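Local coordinates for protein NADPH-quinone reductase (Pediococcus pentosaceus ATCC 25745, PDB 3HA2) that probably transfers electrons from NAD(P)H to quinones as an FMN-binding flavoprotein, the chain covering the flavodoxin-like part of a longer protein, at residues A[20-31]-A[156-165]; A[50-61]-A[93-101]. One frame throughout, in Å; residues are numbered along the deposited sequence.

The two contacts are neighbouring layers of one flavodoxin-like alpha/beta domain. Contact 2 joins strands 54-60 and 94-101 at the middle of the parallel sheet, its centre about 3 Å from the centre of the chain, and contact 1 packs helices 18-25 and 150-165 against one face of that sheet; the centres of the two contacts lie about 12 Å apart. Two tyrosines of the helix 150-165 tie the layers together: Tyr160 OH is 2.6 Å from Glu58 OE1, a probable hydrogen bond, and Tyr163 OH is 3.0 Å from the backbone N of Ile97. A sulfate, probably from the crystallisation liquor, lies about 6 Å from the side chain of Ser100 in contact 2.

Contact 1 of 2, residues A[20-31]-A[156-165]; sequences FFKAAIENFSNV and LLVAYQQYAT
Phe21 drives its ring edge into the face of Tyr160, a T-shaped pair with centroids 4.6 Å apart and planes at 85°. Phe21 CD1 sits over the centre of the tyrosine ring, which chi1 of 178° carries out from the helix 156-165 with CG opposite its own backbone N. Leu157 CD2, a slim methyl, stands over the face of Phe21, 3.9 Å from the ring centroid, in a CH-pi contact. Leu156 CD2 reaches Phe21 CZ at 3.6 Å. The axes of segments 20-25 and 156-165 approach to 9.6 Å at a crossing angle of -58°, and the small side chain of Ala24 lies at this interface, its CB against Leu157 CD2 and Tyr160 CD2. This is the tight, largely buried end, and Trp33 and Ile5 of the sheet also pack on Tyr160.

Toward the turns from Ile25 to Val31 the contact becomes thinner and more open to solvent, with Phe28, Val31 and Thr165 partly exposed. Here Thr165 CG2 lies over the Phe28 ring, offset toward its rim, and also meets Val31 CG2 at 3.7 Å. Between the two regions Gln161 stretches its extended chain past the edge of Phe28, and NE2 donates to Ala24 O over 2.8 Å, meeting a lone pair in the carbonyl plane. Mostly apolar surfaces thus supply the adhesion, whereas this one directional bond between the segments holds the amide in place and gives the Ala24 carbonyl a partner.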
# COMPACT_ATOMS: atom_id res chain seq x y z
N PHE A 20 1.54 19.28 16.03
CA PHE A 20 1.26 18.83 17.40
C PHE A 20 2.23 17.71 17.78
O PHE A 20 2.74 17.67 18.90
CB PHE A 20 -0.17 18.27 17.54
CG PHE A 20 -1.25 19.31 17.57
CD1 PHE A 20 -1.71 19.82 18.79
CD2 PHE A 20 -1.87 19.73 16.40
CE1 PHE A 20 -2.73 20.77 18.83
CE2 PHE A 20 -2.90 20.68 16.43
CZ PHE A 20 -3.33 21.20 17.65
N PHE A 21 2.44 16.79 16.84
CA PHE A 21 3.29 15.62 17.06
C PHE A 21 4.77 16.02 17.10
O PHE A 21 5.53 15.54 17.95
CB PHE A 21 2.99 14.56 16.00
CG PHE A 21 1.65 13.89 16.21
CD1 PHE A 21 1.57 12.68 16.87
CD2 PHE A 21 0.47 14.51 15.80
CE1 PHE A 21 0.34 12.06 17.11
CE2 PHE A 21 -0.77 13.91 16.03
CZ PHE A 21 -0.83 12.68 16.68
N LYS A 22 5.16 16.92 16.21
CA LYS A 22 6.53 17.40 16.18
C LYS A 22 6.81 18.08 17.52
O LYS A 22 7.82 17.78 18.18
CB LYS A 22 6.75 18.35 15.00
CG LYS A 22 8.17 18.91 14.82
CD LYS A 22 8.15 20.02 13.75
CE LYS A 22 9.51 20.35 13.17
NZ LYS A 22 10.51 20.76 14.20
N ALA A 23 5.90 18.96 17.95
CA ALA A 23 6.10 19.68 19.20
C ALA A 23 6.22 18.72 20.39
O ALA A 23 6.94 19.01 21.34
CB ALA A 23 4.99 20.71 19.44
N ALA A 24 5.53 17.59 20.31
CA ALA A 24 5.46 16.64 21.42
C ALA A 24 6.78 15.91 21.68
O ALA A 24 7.04 15.47 22.81
CB ALA A 24 4.33 15.63 21.19
N ILE A 25 7.61 15.77 20.65
CA ILE A 25 8.89 15.08 20.78
C ILE A 25 10.09 16.03 20.62
O ILE A 25 11.23 15.59 20.60
CB ILE A 25 8.98 13.84 19.83
CG1 ILE A 25 8.66 14.22 18.38
CG2 ILE A 25 8.02 12.73 20.32
CD1 ILE A 25 9.84 14.72 17.58
N GLU A 26 9.81 17.33 20.55
CA GLU A 26 10.86 18.33 20.34
C GLU A 26 11.95 18.33 21.41
O GLU A 26 13.08 18.73 21.14
CB GLU A 26 10.27 19.73 20.19
CG GLU A 26 10.10 20.12 18.73
CD GLU A 26 9.38 21.44 18.53
OE1 GLU A 26 9.15 22.17 19.53
OE2 GLU A 26 9.03 21.74 17.36
N ASN A 27 11.62 17.86 22.61
CA ASN A 27 12.56 17.89 23.72
C ASN A 27 13.36 16.61 23.92
O ASN A 27 14.25 16.57 24.77
CB ASN A 27 11.83 18.27 25.01
CG ASN A 27 11.06 19.58 24.87
OD1 ASN A 27 9.90 19.67 25.26
ND2 ASN A 27 11.71 20.59 24.30
N PHE A 28 13.04 15.57 23.16
CA PHE A 28 13.80 14.32 23.25
C PHE A 28 14.92 14.30 22.21
O PHE A 28 14.65 14.13 21.02
CB PHE A 28 12.86 13.11 23.08
CG PHE A 28 11.72 13.09 24.07
CD1 PHE A 28 11.94 12.74 25.40
CD2 PHE A 28 10.43 13.41 23.66
CE1 PHE A 28 10.88 12.73 26.31
CE2 PHE A 28 9.37 13.40 24.56
CZ PHE A 28 9.60 13.06 25.89
N SER A 29 16.16 14.46 22.65
CA SER A 29 17.28 14.59 21.72
C SER A 29 17.62 13.28 20.99
O SER A 29 18.29 13.30 19.95
CB SER A 29 18.52 15.18 22.41
OG SER A 29 19.05 14.27 23.36
N ASN A 30 17.15 12.15 21.51
CA ASN A 30 17.36 10.85 20.85
C ASN A 30 16.30 10.52 19.79
O ASN A 30 16.40 9.49 19.09
CB ASN A 30 17.46 9.73 21.89
CG ASN A 30 16.20 9.58 22.72
OD1 ASN A 30 15.48 10.55 22.98
ND2 ASN A 30 15.92 8.34 23.14
N VAL A 31 15.29 11.39 19.66
CA VAL A 31 14.25 11.25 18.64
C VAL A 31 14.52 12.18 17.46
O VAL A 31 14.70 13.39 17.66
CB VAL A 31 12.84 11.55 19.20
CG1 VAL A 31 11.81 11.45 18.10
CG2 VAL A 31 12.48 10.59 20.32
N LEU A 156 -3.45 11.55 23.98
CA LEU A 156 -2.95 10.84 22.82
C LEU A 156 -1.49 11.25 22.57
O LEU A 156 -0.64 10.42 22.23
CB LEU A 156 -3.85 11.14 21.61
CG LEU A 156 -3.58 10.42 20.30
CD1 LEU A 156 -4.87 10.37 19.51
CD2 LEU A 156 -2.47 11.10 19.50
N LEU A 157 -1.19 12.53 22.79
CA LEU A 157 0.17 13.04 22.62
C LEU A 157 1.18 12.45 23.61
O LEU A 157 2.32 12.20 23.24
CB LEU A 157 0.21 14.58 22.56
CG LEU A 157 -0.43 15.19 21.29
CD1 LEU A 157 -0.60 16.70 21.41
CD2 LEU A 157 0.36 14.82 20.01
N VAL A 158 0.75 12.20 24.85
CA VAL A 158 1.54 11.45 25.84
C VAL A 158 1.80 9.99 25.41
O VAL A 158 2.91 9.47 25.57
CB VAL A 158 0.85 11.46 27.24
CG1 VAL A 158 1.59 10.58 28.22
CG2 VAL A 158 0.76 12.89 27.78
N ALA A 159 0.78 9.33 24.86
CA ALA A 159 0.94 7.98 24.32
C ALA A 159 1.96 8.01 23.18
O ALA A 159 2.79 7.11 23.06
CB ALA A 159 -0.41 7.42 23.83
N TYR A 160 1.89 9.06 22.37
CA TYR A 160 2.83 9.25 21.26
C TYR A 160 4.27 9.41 21.74
O TYR A 160 5.20 8.78 21.20
CB TYR A 160 2.38 10.46 20.43
CG TYR A 160 3.29 10.82 19.27
CD1 TYR A 160 3.37 10.00 18.14
CD2 TYR A 160 4.06 11.98 19.30
CE1 TYR A 160 4.20 10.33 17.06
CE2 TYR A 160 4.90 12.33 18.24
CZ TYR A 160 4.96 11.50 17.12
OH TYR A 160 5.77 11.86 16.06
N GLN A 161 4.46 10.22 22.78
CA GLN A 161 5.77 10.38 23.41
C GLN A 161 6.33 9.06 23.91
O GLN A 161 7.51 8.76 23.70
CB GLN A 161 5.70 11.38 24.57
CG GLN A 161 5.51 12.81 24.15
CD GLN A 161 5.29 13.73 25.35
OE1 GLN A 161 4.85 13.28 26.41
NE2 GLN A 161 5.59 15.02 25.17
N GLN A 162 5.50 8.27 24.58
CA GLN A 162 5.89 6.94 25.06
C GLN A 162 6.23 6.01 23.89
O GLN A 162 7.22 5.27 23.94
CB GLN A 162 4.76 6.32 25.88
CG GLN A 162 4.50 7.06 27.19
CD GLN A 162 5.75 7.11 28.05
OE1 GLN A 162 6.26 6.07 28.48
NE2 GLN A 162 6.26 8.31 28.29
N TYR A 163 5.41 6.09 22.85
CA TYR A 163 5.59 5.28 21.65
C TYR A 163 6.97 5.52 21.03
O TYR A 163 7.65 4.59 20.62
CB TYR A 163 4.46 5.56 20.65
CG TYR A 163 4.29 4.49 19.58
CD1 TYR A 163 3.82 3.22 19.92
CD2 TYR A 163 4.60 4.75 18.23
CE1 TYR A 163 3.65 2.21 18.94
CE2 TYR A 163 4.43 3.75 17.25
CZ TYR A 163 3.96 2.50 17.61
OH TYR A 163 3.80 1.52 16.65
N ALA A 164 7.38 6.79 21.00
CA ALA A 164 8.66 7.19 20.45
C ALA A 164 9.87 6.94 21.36
O ALA A 164 10.99 6.84 20.87
CB ALA A 164 8.61 8.67 20.04
N THR A 165 9.66 6.86 22.67
CA THR A 165 10.80 6.88 23.60
C THR A 165 10.84 5.76 24.63
O THR A 165 11.92 5.41 25.12
CB THR A 165 10.89 8.22 24.39
OG1 THR A 165 9.77 8.32 25.28
CG2 THR A 165 10.91 9.42 23.47

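Contact 2 of 2, residues A[50-61]-A[93-101]; sequences LQNDRIILEFPL and KELGIVVST
Lys93 and Asn52 meet where two parallel strands of the flavodoxin-like sheet begin, strand 54-60 running beside 94-101. A long lysine can span from the start of strand 94-101 to the carbonyls before strand 54-60. Its CB lies 3.4 Å from Asp53 O, CG is 3.9 Å from both Asn52 O and Asp53 O, and CD and CE run along Asn52 O. A bend at the last torsion, chi4 -70°, then brings NZ to Asn52 O at 2.7 Å. The ammonium bonds weakly to Leu50 O as well, and two waters join it to Leu50 O and Asp53 OD1, so its charge is probably stabilised by several surrounding oxygens.

Further in, backbone bonds alternate from one strand to the other. Gly96, paired with Ile56, has no side chain to press on the isoleucine. Branched and aromatic residues pack across the face covered by helix 123-131: Leu57 CB against Ile97 CD1, and the Phe59 ring against Ile97 CG2 and Val99 CG2, with Phe125 covering Leu57 and Ile97. On the opposite face, toward helix 150-165, Ile56 CG2 touches Val98 CG2 at 3.6 Å, and Glu58 lies alongside Val98 with OE1 hydrogen-bonded to Tyr160 OH. Near the strand starts on that face, Arg54 forms a salt bridge side-on: NE and NH2 both grip Glu94 OE1, at 2.7 and 2.8 Å, with that oxygen 1° out of the guanidinium plane.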
# COMPACT_ATOMS: atom_id res chain seq x y z
N LEU A 50 20.28 3.07 9.60
CA LEU A 50 21.37 2.35 10.26
C LEU A 50 21.70 2.94 11.63
O LEU A 50 22.16 2.23 12.51
CB LEU A 50 22.62 2.33 9.37
CG LEU A 50 22.61 1.44 8.12
CD1 LEU A 50 23.89 1.63 7.31
CD2 LEU A 50 22.44 -0.02 8.48
N GLN A 51 21.44 4.24 11.78
CA GLN A 51 21.81 4.99 12.99
C GLN A 51 20.72 4.93 14.06
O GLN A 51 20.89 5.48 15.15
CB GLN A 51 22.07 6.46 12.63
CG GLN A 51 23.31 6.71 11.78
CD GLN A 51 23.38 8.14 11.27
OE1 GLN A 51 23.60 8.38 10.08
NE2 GLN A 51 23.19 9.10 12.17
N ASN A 52 19.59 4.31 13.75
CA ASN A 52 18.47 4.30 14.70
C ASN A 52 18.01 2.90 15.06
O ASN A 52 18.21 1.97 14.28
CB ASN A 52 17.31 5.17 14.21
CG ASN A 52 17.64 6.66 14.28
OD1 ASN A 52 17.30 7.33 15.26
ND2 ASN A 52 18.34 7.17 13.27
N ASP A 53 17.43 2.75 16.25
CA ASP A 53 16.99 1.46 16.80
C ASP A 53 15.50 1.24 16.63
O ASP A 53 15.05 0.12 16.45
CB ASP A 53 17.33 1.38 18.30
CG ASP A 53 18.78 1.66 18.58
OD1 ASP A 53 19.62 0.86 18.11
OD2 ASP A 53 19.09 2.67 19.26
N ARG A 54 14.73 2.31 16.73
CA ARG A 54 13.29 2.21 16.54
C ARG A 54 12.90 3.14 15.40
O ARG A 54 13.23 4.32 15.40
CB ARG A 54 12.54 2.62 17.82
CG ARG A 54 11.03 2.59 17.67
CD ARG A 54 10.34 2.90 19.02
NE ARG A 54 10.62 1.86 20.00
CZ ARG A 54 10.33 1.96 21.30
NH1 ARG A 54 9.76 3.06 21.79
NH2 ARG A 54 10.64 0.95 22.12
N ILE A 55 12.21 2.57 14.41
CA ILE A 55 11.84 3.28 13.21
C ILE A 55 10.33 3.37 13.22
O ILE A 55 9.64 2.34 13.24
CB ILE A 55 12.30 2.54 11.90
CG1 ILE A 55 13.74 1.95 12.00
CG2 ILE A 55 12.11 3.43 10.68
CD1 ILE A 55 14.86 2.95 12.29
N ILE A 56 9.82 4.59 13.21
CA ILE A 56 8.38 4.80 13.22
C ILE A 56 7.96 5.42 11.90
O ILE A 56 8.53 6.42 11.46
CB ILE A 56 7.98 5.68 14.41
CG1 ILE A 56 8.15 4.89 15.71
CG2 ILE A 56 6.57 6.22 14.23
CD1 ILE A 56 8.13 5.75 16.97
N LEU A 57 6.98 4.82 11.25
CA LEU A 57 6.45 5.42 10.03
C LEU A 57 5.16 6.11 10.39
O LEU A 57 4.23 5.49 10.93
CB LEU A 57 6.17 4.36 8.97
CG LEU A 57 7.32 3.38 8.70
CD1 LEU A 57 6.85 2.41 7.59
CD2 LEU A 57 8.63 4.07 8.35
N GLU A 58 5.12 7.41 10.10
CA GLU A 58 4.03 8.29 10.54
C GLU A 58 3.33 8.88 9.31
O GLU A 58 3.91 9.69 8.55
CB GLU A 58 4.62 9.39 11.43
CG GLU A 58 3.60 10.38 11.94
CD GLU A 58 4.08 11.14 13.15
OE1 GLU A 58 4.87 10.58 13.96
OE2 GLU A 58 3.64 12.29 13.31
N PHE A 59 2.07 8.49 9.11
CA PHE A 59 1.37 8.88 7.89
C PHE A 59 -0.15 8.88 8.04
O PHE A 59 -0.69 8.21 8.92
CB PHE A 59 1.79 7.93 6.75
CG PHE A 59 1.52 6.45 7.04
CD1 PHE A 59 2.48 5.64 7.66
CD2 PHE A 59 0.30 5.87 6.68
CE1 PHE A 59 2.23 4.28 7.93
CE2 PHE A 59 0.04 4.51 6.94
CZ PHE A 59 1.01 3.72 7.56
N PRO A 60 -0.84 9.62 7.16
CA PRO A 60 -2.31 9.54 7.09
C PRO A 60 -2.75 8.35 6.25
O PRO A 60 -2.09 7.97 5.28
CB PRO A 60 -2.69 10.85 6.42
CG PRO A 60 -1.54 11.15 5.51
CD PRO A 60 -0.30 10.63 6.22
N LEU A 61 -3.88 7.77 6.61
CA LEU A 61 -4.40 6.63 5.88
C LEU A 61 -5.11 7.16 4.61
O LEU A 61 -6.06 7.95 4.70
CB LEU A 61 -5.35 5.85 6.79
CG LEU A 61 -5.84 4.49 6.32
CD1 LEU A 61 -4.71 3.48 6.45
CD2 LEU A 61 -7.09 4.05 7.09
N LYS A 93 15.90 -4.17 14.82
CA LYS A 93 15.29 -2.85 15.01
C LYS A 93 13.78 -3.03 15.20
O LYS A 93 13.22 -4.07 14.81
CB LYS A 93 15.59 -1.92 13.82
CG LYS A 93 17.09 -1.68 13.59
CD LYS A 93 17.34 -0.79 12.35
CE LYS A 93 18.82 -0.74 12.00
NZ LYS A 93 19.58 0.04 13.04
N GLU A 94 13.14 -2.04 15.82
CA GLU A 94 11.71 -2.08 16.04
C GLU A 94 11.06 -1.24 14.96
O GLU A 94 11.60 -0.20 14.58
CB GLU A 94 11.33 -1.53 17.43
CG GLU A 94 11.73 -2.46 18.57
CD GLU A 94 11.63 -1.81 19.93
OE1 GLU A 94 11.76 -0.59 20.04
OE2 GLU A 94 11.43 -2.56 20.92
N LEU A 95 9.92 -1.71 14.45
CA LEU A 95 9.15 -0.96 13.46
C LEU A 95 7.84 -0.56 14.12
O LEU A 95 7.12 -1.42 14.63
CB LEU A 95 8.83 -1.81 12.23
CG LEU A 95 8.03 -1.05 11.15
CD1 LEU A 95 8.85 0.14 10.55
CD2 LEU A 95 7.54 -1.99 10.03
N GLY A 96 7.55 0.74 14.12
CA GLY A 96 6.29 1.27 14.64
C GLY A 96 5.54 2.01 13.55
O GLY A 96 6.13 2.45 12.54
N ILE A 97 4.24 2.17 13.75
CA ILE A 97 3.36 2.82 12.80
C ILE A 97 2.50 3.80 13.57
O ILE A 97 1.81 3.41 14.52
CB ILE A 97 2.45 1.78 12.09
CG1 ILE A 97 3.28 0.72 11.33
CG2 ILE A 97 1.40 2.50 11.19
CD1 ILE A 97 4.06 1.25 10.15
N VAL A 98 2.57 5.08 13.20
CA VAL A 98 1.61 6.08 13.71
C VAL A 98 0.73 6.48 12.53
O VAL A 98 1.15 7.26 11.68
CB VAL A 98 2.33 7.31 14.32
CG1 VAL A 98 1.29 8.36 14.83
CG2 VAL A 98 3.24 6.85 15.48
N VAL A 99 -0.48 5.90 12.47
CA VAL A 99 -1.36 6.08 11.31
C VAL A 99 -2.59 6.90 11.69
O VAL A 99 -3.28 6.58 12.64
CB VAL A 99 -1.75 4.71 10.65
CG1 VAL A 99 -2.39 3.72 11.67
CG2 VAL A 99 -2.66 4.94 9.45
N SER A 100 -2.81 7.99 10.97
CA SER A 100 -3.92 8.87 11.32
C SER A 100 -5.05 8.71 10.31
O SER A 100 -4.81 8.42 9.12
CB SER A 100 -3.43 10.32 11.45
OG SER A 100 -2.92 10.78 10.23
N THR A 101 -6.28 8.82 10.80
CA THR A 101 -7.46 8.69 9.95
C THR A 101 -8.44 9.82 10.28
O THR A 101 -8.43 10.32 11.38
CB THR A 101 -8.19 7.32 10.13
OG1 THR A 101 -9.10 7.39 11.23
CG2 THR A 101 -7.24 6.17 10.35
O HOH W 1 22.38 -0.46 12.40
O HOH W 2 19.96 -1.25 15.88